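Local atomic coordinates of succinate dehydrogenase subunit A (Mycolicibacterium smegmatis, PDB entry 7D6V), a protein that probably oxidises succinate to fumarate as the FAD-carrying subunit of succinate dehydrogenase, passing the electrons on to the enzyme's iron-sulfur subunit. Residues 171-176 and 187-192; 106-110 and 130-136; 277-283 and 328-332. All coordinates share one frame; numbering follows the deposited sequence.

In the fold
From the N terminus, contact 2 comes first: 106-110 and 130-136 meet across a 19-residue excursion, just before helix 136-159, on ground shared with the iron-sulfur subunit. Contact 1 follows, closing the hairpin of strands 172-179 and 184-191, where the adenine of FAD binds. Contact 3 is the last, holding loop 277-283 against helix 322-334 and closing a loop of 44 residues, of which 286-312 are not modelled. The three lie in series, neither nested nor crossed. All belong to the FAD-binding part of the chain, yet none touches another; contacts 1 and 3 are on opposite sides of the chain's centre, their own centres about 46 Å apart.

Contact 1 (171-176 and 187-192); sequences ETSITE and AFGYYR. With FAD (flavin-adenine dinucleotide), chain D.
An antiparallel beta hairpin with a classic beta bulge joins 171-176 to 187-192, and its outer edge forms part of the adenine end of the FAD pocket. Thr172 pairs with Tyr191, Ser173 with Tyr190 and Ile174 with Gly189, before the register slips by one residue. At the slip Thr175 and Glu176 both face Phe188, whose O accepts Thr175 N at 2.9 Å and Glu176 N at 3.2 Å. Phe188 N returns a bond to Glu176 O. Glycine suits position 189 because the strands close to 4.0 Å between Ile174 CA and Gly189 CA.

Ile174 sits in a non-hydrogen-bonded pair, so its peptide groups point outward from the hairpin and serve the cofactor. Its N donates to N1A of FAD at 3.1 Å in a nearly straight bond (172°), and its O accepts from N6A of FAD at 3.2 Å. The backbone thus reads the adenine through one donor and one acceptor, a match that needs no particular side chain. Ile174 CG2 meanwhile packs on Ala187 CB.

On the far side of the sheet from Thr172 and Tyr191, the Tyr190 ring folds over Ser173. Its CG lies between backbone N and carbonyl carbon (chi1 62°), which brings the ring face to Ser173 CB in a CH-pi contact, 4.0 Å from CB to the ring centroid. Thr175 CG2 meets the edge of the same ring. Trp534 and His535 also meet it, helping to bury the tyrosine. Thr172 OG1 lies beside the Tyr191 ring, whose OH is hydrogen-bonded to Glu5.

Past the strand ends, Arg192 N binds Glu171 O, and the buried carboxylate and guanidinium probably offset each other's charge: Glu171 OE1 and Arg192 NH1 form a salt bridge of 3.2 Å whose hydrogen bond is weak (N-H...O 132°).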
loop_
_atom_site.group_PDB
_atom_site.type_symbol
_atom_site.label_atom_id
_atom_site.label_comp_id
_atom_site.label_asym_id
_atom_site.label_seq_id
_atom_site.Cartn_x
_atom_site.Cartn_y
_atom_site.Cartn_z
ATOM N N GLU A 171 9.546 -1.862 -15.086
ATOM C CA GLU A 171 10.166 -0.612 -15.528
ATOM C C GLU A 171 10.481 -0.654 -17.022
ATOM O O GLU A 171 11.511 -0.154 -17.474
ATOM C CB GLU A 171 11.428 -0.298 -14.719
ATOM C CG GLU A 171 11.211 0.007 -13.242
ATOM C CD GLU A 171 10.456 1.294 -13.005
ATOM O OE1 GLU A 171 10.600 2.226 -13.819
ATOM O OE2 GLU A 171 9.731 1.386 -11.995
ATOM N N THR A 172 9.587 -1.264 -17.796
ATOM C CA THR A 172 9.738 -1.386 -19.239
ATOM C C THR A 172 8.478 -0.861 -19.908
ATOM O O THR A 172 7.366 -1.200 -19.494
ATOM C CB THR A 172 9.995 -2.837 -19.652
ATOM O OG1 THR A 172 11.087 -3.363 -18.891
ATOM C CG2 THR A 172 10.338 -2.922 -21.126
ATOM N N SER A 173 8.650 -0.042 -20.939
ATOM C CA SER A 173 7.544 0.617 -21.617
ATOM C C SER A 173 7.514 0.185 -23.074
ATOM O O SER A 173 8.529 0.270 -23.769
ATOM C CB SER A 173 7.673 2.138 -21.511
ATOM O OG SER A 173 6.624 2.790 -22.199
ATOM N N ILE A 174 6.353 -0.273 -23.531
ATOM C CA ILE A 174 6.165 -0.732 -24.903
ATOM C C ILE A 174 5.618 0.424 -25.726
ATOM O O ILE A 174 4.630 1.058 -25.340
ATOM C CB ILE A 174 5.223 -1.946 -24.962
ATOM C CG1 ILE A 174 5.844 -3.142 -24.240
ATOM C CG2 ILE A 174 4.904 -2.301 -26.399
ATOM C CD1 ILE A 174 7.129 -3.635 -24.859
ATOM N N THR A 175 6.261 0.700 -26.861
ATOM C CA THR A 175 5.887 1.828 -27.700
ATOM C C THR A 175 5.290 1.433 -29.041
ATOM O O THR A 175 4.673 2.281 -29.691
ATOM C CB THR A 175 7.100 2.735 -27.953
ATOM O OG1 THR A 175 8.018 2.079 -28.834
ATOM C CG2 THR A 175 7.804 3.054 -26.650
ATOM N N GLU A 176 5.454 0.187 -29.475
ATOM C CA GLU A 176 4.937 -0.239 -30.765
ATOM C C GLU A 176 4.650 -1.732 -30.730
ATOM O O GLU A 176 5.262 -2.485 -29.971
ATOM C CB GLU A 176 5.921 0.082 -31.895
ATOM C CG GLU A 176 5.305 0.111 -33.282
ATOM C CD GLU A 176 4.455 1.346 -33.517
ATOM O OE1 GLU A 176 3.278 1.357 -33.100
ATOM O OE2 GLU A 176 4.969 2.313 -34.116
ATOM N N ALA A 187 6.498 -7.168 -29.828
ATOM C CA ALA A 187 6.384 -5.851 -29.221
ATOM C C ALA A 187 7.759 -5.210 -29.121
ATOM O O ALA A 187 8.753 -5.889 -28.856
ATOM C CB ALA A 187 5.745 -5.932 -27.833
ATOM N N PHE A 188 7.806 -3.900 -29.332
ATOM C CA PHE A 188 9.033 -3.123 -29.275
ATOM C C PHE A 188 8.905 -2.062 -28.191
ATOM O O PHE A 188 7.875 -1.392 -28.091
ATOM C CB PHE A 188 9.326 -2.473 -30.633
ATOM C CG PHE A 188 10.543 -1.597 -30.645
ATOM C CD1 PHE A 188 11.792 -2.129 -30.906
ATOM C CD2 PHE A 188 10.438 -0.239 -30.411
ATOM C CE1 PHE A 188 12.909 -1.324 -30.924
ATOM C CE2 PHE A 188 11.554 0.566 -30.423
ATOM C CZ PHE A 188 12.789 0.023 -30.683
ATOM N N GLY A 189 9.944 -1.914 -27.380
ATOM C CA GLY A 189 9.903 -0.934 -26.320
ATOM C C GLY A 189 11.291 -0.592 -25.834
ATOM O O GLY A 189 12.293 -0.951 -26.452
ATOM N N TYR A 190 11.339 0.104 -24.702
ATOM C CA TYR A 190 12.603 0.532 -24.124
ATOM C C TYR A 190 12.594 0.278 -22.626
ATOM O O TYR A 190 11.538 0.236 -21.990
ATOM C CB TYR A 190 12.880 2.021 -24.398
ATOM C CG TYR A 190 11.860 2.956 -23.792
ATOM C CD1 TYR A 190 10.734 3.334 -24.502
ATOM C CD2 TYR A 190 12.022 3.459 -22.509
ATOM C CE1 TYR A 190 9.799 4.182 -23.953
ATOM C CE2 TYR A 190 11.092 4.303 -21.953
ATOM C CZ TYR A 190 9.984 4.665 -22.680
ATOM O OH TYR A 190 9.050 5.510 -22.133
ATOM N N TYR A 191 13.789 0.116 -22.072
ATOM C CA TYR A 191 13.967 0.064 -20.629
ATOM C C TYR A 191 14.018 1.479 -20.078
ATOM O O TYR A 191 14.752 2.325 -20.593
ATOM C CB TYR A 191 15.251 -0.679 -20.272
ATOM C CG TYR A 191 15.212 -2.166 -20.521
ATOM C CD1 TYR A 191 15.950 -2.735 -21.547
ATOM C CD2 TYR A 191 14.457 -3.002 -19.716
ATOM C CE1 TYR A 191 15.925 -4.089 -21.774
ATOM C CE2 TYR A 191 14.426 -4.359 -19.936
ATOM C CZ TYR A 191 15.164 -4.897 -20.964
ATOM O OH TYR A 191 15.138 -6.251 -21.187
ATOM N N ARG A 192 13.236 1.741 -19.031
ATOM C CA ARG A 192 13.261 3.067 -18.427
ATOM C C ARG A 192 14.628 3.377 -17.838
ATOM O O ARG A 192 15.139 4.487 -17.998
ATOM C CB ARG A 192 12.182 3.186 -17.353
ATOM C CG ARG A 192 10.766 3.188 -17.878
ATOM C CD ARG A 192 9.800 3.604 -16.787
ATOM N NE ARG A 192 9.778 5.050 -16.611
ATOM C CZ ARG A 192 9.383 5.663 -15.501
ATOM N NH1 ARG A 192 8.976 4.955 -14.460
ATOM N NH2 ARG A 192 9.397 6.985 -15.433
HETATM P PA FAD D . -3.855 -1.649 -13.958
HETATM O O1A FAD D . -3.505 -2.721 -12.995
HETATM O O2A FAD D . -4.380 -0.361 -13.452
HETATM O O5B FAD D . -2.527 -1.303 -14.773
HETATM C C5B FAD D . -2.249 -1.792 -16.072
HETATM C C4B FAD D . -0.788 -2.198 -16.169
HETATM O O4B FAD D . -0.305 -1.995 -17.493
HETATM C C3B FAD D . 0.137 -1.406 -15.279
HETATM O O3B FAD D . 1.038 -2.328 -14.685
HETATM C C2B FAD D . 0.916 -0.528 -16.223
HETATM O O2B FAD D . 2.222 -0.229 -15.748
HETATM C C1B FAD D . 0.975 -1.385 -17.453
HETATM N N9A FAD D . 1.206 -0.574 -18.658
HETATM C C8A FAD D . 0.451 0.433 -19.096
HETATM N N7A FAD D . 0.954 0.947 -20.232
HETATM C C5A FAD D . 2.060 0.259 -20.531
HETATM C C6A FAD D . 3.077 0.278 -21.593
HETATM N N6A FAD D . 3.019 1.161 -22.601
HETATM N N1A FAD D . 4.069 -0.618 -21.524
HETATM C C2A FAD D . 4.152 -1.515 -20.538
HETATM N N3A FAD D . 3.268 -1.587 -19.547
HETATM C C4A FAD D . 2.220 -0.744 -19.490
HETATM N N1 FAD D . -12.799 -0.534 -9.163
HETATM C C2 FAD D . -13.597 -1.216 -8.319
HETATM O O2 FAD D . -14.243 -2.170 -8.761
HETATM N N3 FAD D . -13.728 -0.913 -7.027
HETATM C C4 FAD D . -13.074 0.101 -6.477
HETATM O O4 FAD D . -13.210 0.363 -5.275
HETATM C C4X FAD D . -12.178 0.908 -7.322
HETATM N N5 FAD D . -11.485 1.945 -6.827
HETATM C C5X FAD D . -10.674 2.656 -7.625
HETATM C C6 FAD D . -9.963 3.722 -7.098
HETATM C C7 FAD D . -9.129 4.463 -7.911
HETATM C C7M FAD D . -8.356 5.621 -7.353
HETATM C C8 FAD D . -8.994 4.117 -9.341
HETATM C C8M FAD D . -8.087 4.920 -10.224
HETATM C C9 FAD D . -9.697 3.052 -9.873
HETATM C C9A FAD D . -10.533 2.313 -9.061
HETATM N N10 FAD D . -11.247 1.238 -9.596
HETATM C C10 FAD D . -12.078 0.515 -8.737
HETATM C "C1'" FAD D . -11.116 0.870 -11.001
HETATM C "C2'" FAD D . -10.231 -0.366 -11.119
HETATM O "O2'" FAD D . -9.191 -0.320 -10.146
HETATM C "C3'" FAD D . -9.558 -0.470 -12.476
HETATM O "O3'" FAD D . -10.561 -0.662 -13.465
HETATM C "C4'" FAD D . -8.606 -1.654 -12.513
HETATM O "O4'" FAD D . -7.588 -1.479 -11.538
HETATM C "C5'" FAD D . -7.939 -1.820 -13.864
HETATM O "O5'" FAD D . -6.930 -2.808 -13.720
HETATM P P FAD D . -6.017 -3.296 -14.932
HETATM O O1P FAD D . -5.381 -4.573 -14.511
HETATM O O2P FAD D . -6.808 -3.276 -16.191
HETATM O O3P FAD D . -4.885 -2.162 -15.075
#

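Contact 2 (106-110 and 130-136); sequences ALFDR and AHVGDRT
The Phe108 ring turns its edge to segment 130-136: the carbonyl of His131 and Thr136 CG2 lie near its plane, while Ala130 C lies obliquely to the ring and Ala130 CB packs 4.2 Å from Phe108 CD1. An apolar ring suits this buried place beside Ala130 CB and Thr136 CG2. The imidazole of His131 and the carboxylate of Asp109 stand steeply to each other, planes 78° apart. Asp109 OD1 comes 3.2 Å from His131 ND1, but the angle is too poor for a hydrogen bond.

Asp109 grips the opposing turn twice. Its N donates to His131 O at 3.0 Å, and its OD1 accepts Gly133 N at 3.2 Å, met from above the carboxylate plane. A short acidic side chain just spans this gap, and Gly133 readily takes the positive phi (54°) of the turn. Val132 CG2 packs against Leu107 O, itself hydrogen-bonded to Gln140 NE2 of the iron-sulfur subunit.

These two loops therefore border the subunit interface, and 130-136 leads through Arg135, at the N-cap position, into helix 136-159, whose first residue, Thr136, has its side chain about 7 Å from the bound FAD.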
loop_
_atom_site.group_PDB
_atom_site.type_symbol
_atom_site.label_atom_id
_atom_site.label_comp_id
_atom_site.label_asym_id
_atom_site.label_seq_id
_atom_site.Cartn_x
_atom_site.Cartn_y
_atom_site.Cartn_z
ATOM N N ALA A 106 -4.781 -15.363 -0.465
ATOM C CA ALA A 106 -5.526 -14.159 -0.128
ATOM C C ALA A 106 -6.304 -14.349 1.167
ATOM O O ALA A 106 -6.860 -15.419 1.427
ATOM C CB ALA A 106 -6.483 -13.789 -1.260
ATOM N N LEU A 107 -6.342 -13.298 1.982
ATOM C CA LEU A 107 -7.055 -13.304 3.257
ATOM C C LEU A 107 -8.077 -12.172 3.252
ATOM O O LEU A 107 -7.734 -11.020 3.531
ATOM C CB LEU A 107 -6.088 -13.164 4.427
ATOM C CG LEU A 107 -5.158 -14.340 4.713
ATOM C CD1 LEU A 107 -4.139 -13.947 5.752
ATOM C CD2 LEU A 107 -5.948 -15.544 5.173
ATOM N N PHE A 108 -9.325 -12.498 2.935
ATOM C CA PHE A 108 -10.410 -11.538 3.028
ATOM C C PHE A 108 -10.942 -11.478 4.458
ATOM O O PHE A 108 -10.525 -12.234 5.338
ATOM C CB PHE A 108 -11.543 -11.908 2.073
ATOM C CG PHE A 108 -11.172 -11.830 0.624
ATOM C CD1 PHE A 108 -11.315 -10.648 -0.077
ATOM C CD2 PHE A 108 -10.689 -12.942 -0.040
ATOM C CE1 PHE A 108 -10.980 -10.574 -1.410
ATOM C CE2 PHE A 108 -10.352 -12.875 -1.375
ATOM C CZ PHE A 108 -10.497 -11.689 -2.061
ATOM N N ASP A 109 -11.871 -10.557 4.686
ATOM C CA ASP A 109 -12.624 -10.565 5.929
ATOM C C ASP A 109 -13.563 -11.763 5.951
ATOM O O ASP A 109 -13.998 -12.257 4.909
ATOM C CB ASP A 109 -13.411 -9.267 6.092
ATOM C CG ASP A 109 -12.525 -8.089 6.428
ATOM O OD1 ASP A 109 -12.905 -6.947 6.102
ATOM O OD2 ASP A 109 -11.447 -8.301 7.017
ATOM N N ARG A 110 -13.870 -12.239 7.151
ATOM C CA ARG A 110 -14.606 -13.482 7.317
ATOM C C ARG A 110 -15.971 -13.231 7.940
ATOM O O ARG A 110 -16.187 -12.233 8.630
ATOM C CB ARG A 110 -13.823 -14.475 8.183
ATOM C CG ARG A 110 -12.330 -14.503 7.924
ATOM C CD ARG A 110 -12.010 -14.868 6.486
ATOM N NE ARG A 110 -12.504 -16.189 6.117
ATOM C CZ ARG A 110 -12.424 -16.695 4.893
ATOM N NH1 ARG A 110 -11.872 -15.987 3.922
ATOM N NH2 ARG A 110 -12.896 -17.904 4.637
ATOM N N ALA A 130 -16.791 -8.886 -1.959
ATOM C CA ALA A 130 -15.765 -9.457 -1.099
ATOM C C ALA A 130 -14.691 -8.414 -0.828
ATOM O O ALA A 130 -14.171 -7.792 -1.756
ATOM C CB ALA A 130 -15.153 -10.692 -1.752
ATOM N N HIS A 131 -14.346 -8.232 0.442
ATOM C CA HIS A 131 -13.515 -7.111 0.846
ATOM C C HIS A 131 -12.587 -7.522 1.978
ATOM O O HIS A 131 -12.800 -8.528 2.655
ATOM C CB HIS A 131 -14.373 -5.925 1.299
ATOM C CG HIS A 131 -15.161 -6.204 2.538
ATOM N ND1 HIS A 131 -14.774 -5.758 3.782
ATOM C CD2 HIS A 131 -16.295 -6.917 2.730
ATOM C CE1 HIS A 131 -15.645 -6.169 4.685
ATOM N NE2 HIS A 131 -16.578 -6.874 4.072
ATOM N N VAL A 132 -11.539 -6.724 2.159
ATOM C CA VAL A 132 -10.705 -6.745 3.357
ATOM C C VAL A 132 -10.374 -5.296 3.706
ATOM O O VAL A 132 -9.692 -4.607 2.939
ATOM C CB VAL A 132 -9.436 -7.604 3.190
ATOM C CG1 VAL A 132 -8.509 -7.087 2.093
ATOM C CG2 VAL A 132 -8.687 -7.685 4.505
ATOM N N GLY A 133 -10.895 -4.819 4.835
ATOM C CA GLY A 133 -10.752 -3.414 5.181
ATOM C C GLY A 133 -11.250 -2.539 4.055
ATOM O O GLY A 133 -12.300 -2.798 3.458
ATOM N N ASP A 134 -10.491 -1.496 3.744
ATOM C CA ASP A 134 -10.555 -0.863 2.433
ATOM C C ASP A 134 -9.160 -0.934 1.821
ATOM O O ASP A 134 -8.456 0.072 1.712
ATOM C CB ASP A 134 -11.045 0.583 2.554
ATOM C CG ASP A 134 -12.499 0.675 2.969
ATOM O OD1 ASP A 134 -13.274 -0.248 2.647
ATOM O OD2 ASP A 134 -12.867 1.672 3.625
ATOM N N ARG A 135 -8.772 -2.144 1.406
ATOM C CA ARG A 135 -7.530 -2.364 0.679
ATOM C C ARG A 135 -7.658 -3.535 -0.287
ATOM O O ARG A 135 -6.688 -4.270 -0.497
ATOM C CB ARG A 135 -6.358 -2.573 1.643
ATOM C CG ARG A 135 -6.649 -3.496 2.803
ATOM C CD ARG A 135 -5.434 -3.642 3.699
ATOM N NE ARG A 135 -5.675 -4.573 4.796
ATOM C CZ ARG A 135 -6.309 -4.252 5.919
ATOM N NH1 ARG A 135 -6.484 -5.162 6.867
ATOM N NH2 ARG A 135 -6.765 -3.020 6.097
ATOM N N THR A 136 -8.849 -3.743 -0.853
ATOM C CA THR A 136 -9.111 -4.959 -1.615
ATOM C C THR A 136 -8.226 -5.054 -2.852
ATOM O O THR A 136 -7.747 -6.139 -3.197
ATOM C CB THR A 136 -10.588 -5.021 -2.000
ATOM O OG1 THR A 136 -11.389 -4.689 -0.861
ATOM C CG2 THR A 136 -10.955 -6.412 -2.470
#

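Contact 3 (277-283 and 328-332); sequences NSEGKRF and AINAE
Arg282 and Glu332 run antiparallel alongside each other where loop 277-283 packs on one face of helix 322-334. The helix offers Ala328 and Glu332 to the loop, one turn apart and kept on the same side by the bond from Glu332 N to Ala328 O; Ile329, next to Ala328, adds its side chain. This is surface packing of a loop on a helix in the FAD-binding part of the chain.

The two long side chains meet through their aliphatic parts. Arg282 CG touches Glu332 CD at 3.4 Å, and Glu332 CG lies over a face of the guanidinium, as does Ala328 O. Because Glu332 OE1 lies well out of the guanidinium plane, no N-H of Arg282 points at it, and Arg282 NE stays 4.5 Å from Glu332 OE1. The opposite charges probably attract each other weakly, but they do not form a salt bridge. The arginine suits the site because its long flat end can spread along the helix; a bend at chi2 (-68°) helps bring it there. Ile329 CG1 meets the guanidinium edge near NH1.

Phe283 is stationed beyond the arginine. Arg282 NH2 stands 3.2 Å above its ring plane, over the centre, while the ring's CE2 packs against the methyl of Ala328. An alanine is apt here, a small apolar residue that offers the ring a methyl.

The acid's polar partner lies further back along the loop. Asn277 crosses Glu332 at about a right angle, amide and carboxylate planes 46° apart, and its OD1 takes a weak hydrogen bond from Arg337 N. Asn277 ND2 donates to Glu332 OE1 at 2.7 Å, on the syn side and 24° out of the carboxylate plane.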
loop_
_atom_site.group_PDB
_atom_site.type_symbol
_atom_site.label_atom_id
_atom_site.label_comp_id
_atom_site.label_asym_id
_atom_site.label_seq_id
_atom_site.Cartn_x
_atom_site.Cartn_y
_atom_site.Cartn_z
ATOM N N ASN A 277 -20.264 29.170 -3.320
ATOM C CA ASN A 277 -20.185 30.528 -3.827
ATOM C C ASN A 277 -19.527 31.404 -2.770
ATOM O O ASN A 277 -19.130 30.935 -1.699
ATOM C CB ASN A 277 -21.567 31.075 -4.206
ATOM C CG ASN A 277 -21.912 30.830 -5.658
ATOM O OD1 ASN A 277 -21.083 30.361 -6.432
ATOM N ND2 ASN A 277 -23.137 31.161 -6.038
ATOM N N SER A 278 -19.390 32.690 -3.086
ATOM C CA SER A 278 -18.923 33.632 -2.080
ATOM C C SER A 278 -20.026 33.946 -1.077
ATOM O O SER A 278 -19.795 33.931 0.137
ATOM C CB SER A 278 -18.409 34.907 -2.752
ATOM O OG SER A 278 -17.772 35.759 -1.815
ATOM N N GLU A 279 -21.236 34.228 -1.561
ATOM C CA GLU A 279 -22.343 34.567 -0.670
ATOM C C GLU A 279 -23.641 33.889 -1.100
ATOM O O GLU A 279 -24.698 34.526 -1.147
ATOM C CB GLU A 279 -22.558 36.081 -0.589
ATOM C CG GLU A 279 -21.420 36.858 0.053
ATOM C CD GLU A 279 -20.372 37.282 -0.953
ATOM O OE1 GLU A 279 -20.597 37.076 -2.163
ATOM O OE2 GLU A 279 -19.322 37.814 -0.535
ATOM N N GLY A 280 -23.597 32.596 -1.426
ATOM C CA GLY A 280 -24.853 31.929 -1.727
ATOM C C GLY A 280 -24.841 30.423 -1.901
ATOM O O GLY A 280 -24.036 29.886 -2.664
ATOM N N LYS A 281 -25.755 29.735 -1.213
ATOM C CA LYS A 281 -26.036 28.325 -1.468
ATOM C C LYS A 281 -26.883 28.242 -2.733
ATOM O O LYS A 281 -28.029 28.702 -2.748
ATOM C CB LYS A 281 -26.757 27.699 -0.279
ATOM C CG LYS A 281 -26.656 26.189 -0.205
ATOM C CD LYS A 281 -27.708 25.612 0.732
ATOM C CE LYS A 281 -27.771 26.374 2.044
ATOM N NZ LYS A 281 -26.740 25.917 3.011
ATOM N N ARG A 282 -26.333 27.652 -3.795
ATOM C CA ARG A 282 -26.808 27.944 -5.141
ATOM C C ARG A 282 -27.499 26.761 -5.816
ATOM O O ARG A 282 -27.688 26.775 -7.035
ATOM C CB ARG A 282 -25.649 28.448 -6.000
ATOM C CG ARG A 282 -24.747 27.385 -6.589
ATOM C CD ARG A 282 -23.911 26.625 -5.600
ATOM N NE ARG A 282 -23.041 25.699 -6.315
ATOM C CZ ARG A 282 -23.403 24.491 -6.729
ATOM N NH1 ARG A 282 -22.535 23.726 -7.372
ATOM N NH2 ARG A 282 -24.635 24.056 -6.524
ATOM N N PHE A 283 -27.903 25.748 -5.052
ATOM C CA PHE A 283 -28.840 24.755 -5.563
ATOM C C PHE A 283 -30.283 25.224 -5.486
ATOM O O PHE A 283 -31.195 24.393 -5.577
ATOM C CB PHE A 283 -28.692 23.431 -4.813
ATOM C CG PHE A 283 -27.659 22.515 -5.393
ATOM C CD1 PHE A 283 -26.833 21.769 -4.575
ATOM C CD2 PHE A 283 -27.526 22.383 -6.761
ATOM C CE1 PHE A 283 -25.896 20.916 -5.114
ATOM C CE2 PHE A 283 -26.587 21.535 -7.298
ATOM C CZ PHE A 283 -25.768 20.807 -6.476
ATOM N N ALA A 328 -25.233 22.028 -12.460
ATOM C CA ALA A 328 -25.189 23.188 -11.578
ATOM C C ALA A 328 -23.754 23.622 -11.314
ATOM O O ALA A 328 -23.445 24.819 -11.333
ATOM C CB ALA A 328 -25.910 22.884 -10.270
ATOM N N ILE A 329 -22.858 22.661 -11.076
ATOM C CA ILE A 329 -21.464 22.993 -10.797
ATOM C C ILE A 329 -20.817 23.655 -12.006
ATOM O O ILE A 329 -20.103 24.657 -11.874
ATOM C CB ILE A 329 -20.690 21.737 -10.355
ATOM C CG1 ILE A 329 -21.243 21.211 -9.031
ATOM C CG2 ILE A 329 -19.210 22.045 -10.216
ATOM C CD1 ILE A 329 -20.527 19.994 -8.508
ATOM N N ASN A 330 -21.054 23.112 -13.202
ATOM C CA ASN A 330 -20.498 23.708 -14.413
ATOM C C ASN A 330 -21.028 25.119 -14.627
ATOM O O ASN A 330 -20.260 26.041 -14.934
ATOM C CB ASN A 330 -20.821 22.834 -15.624
ATOM C CG ASN A 330 -19.736 21.822 -15.919
ATOM O OD1 ASN A 330 -18.864 21.569 -15.087
ATOM N ND2 ASN A 330 -19.784 21.238 -17.108
ATOM N N ALA A 331 -22.340 25.309 -14.464
ATOM C CA ALA A 331 -22.924 26.630 -14.656
ATOM C C ALA A 331 -22.356 27.634 -13.664
ATOM O O ALA A 331 -22.043 28.771 -14.033
ATOM C CB ALA A 331 -24.444 26.555 -14.533
ATOM N N GLU A 332 -22.207 27.234 -12.401
ATOM C CA GLU A 332 -21.699 28.158 -11.397
ATOM C C GLU A 332 -20.201 28.383 -11.517
ATOM O O GLU A 332 -19.698 29.390 -11.007
ATOM C CB GLU A 332 -22.054 27.651 -10.005
ATOM C CG GLU A 332 -23.519 27.819 -9.703
ATOM C CD GLU A 332 -23.861 29.224 -9.253
ATOM O OE1 GLU A 332 -23.162 29.750 -8.362
ATOM O OE2 GLU A 332 -24.825 29.806 -9.792
#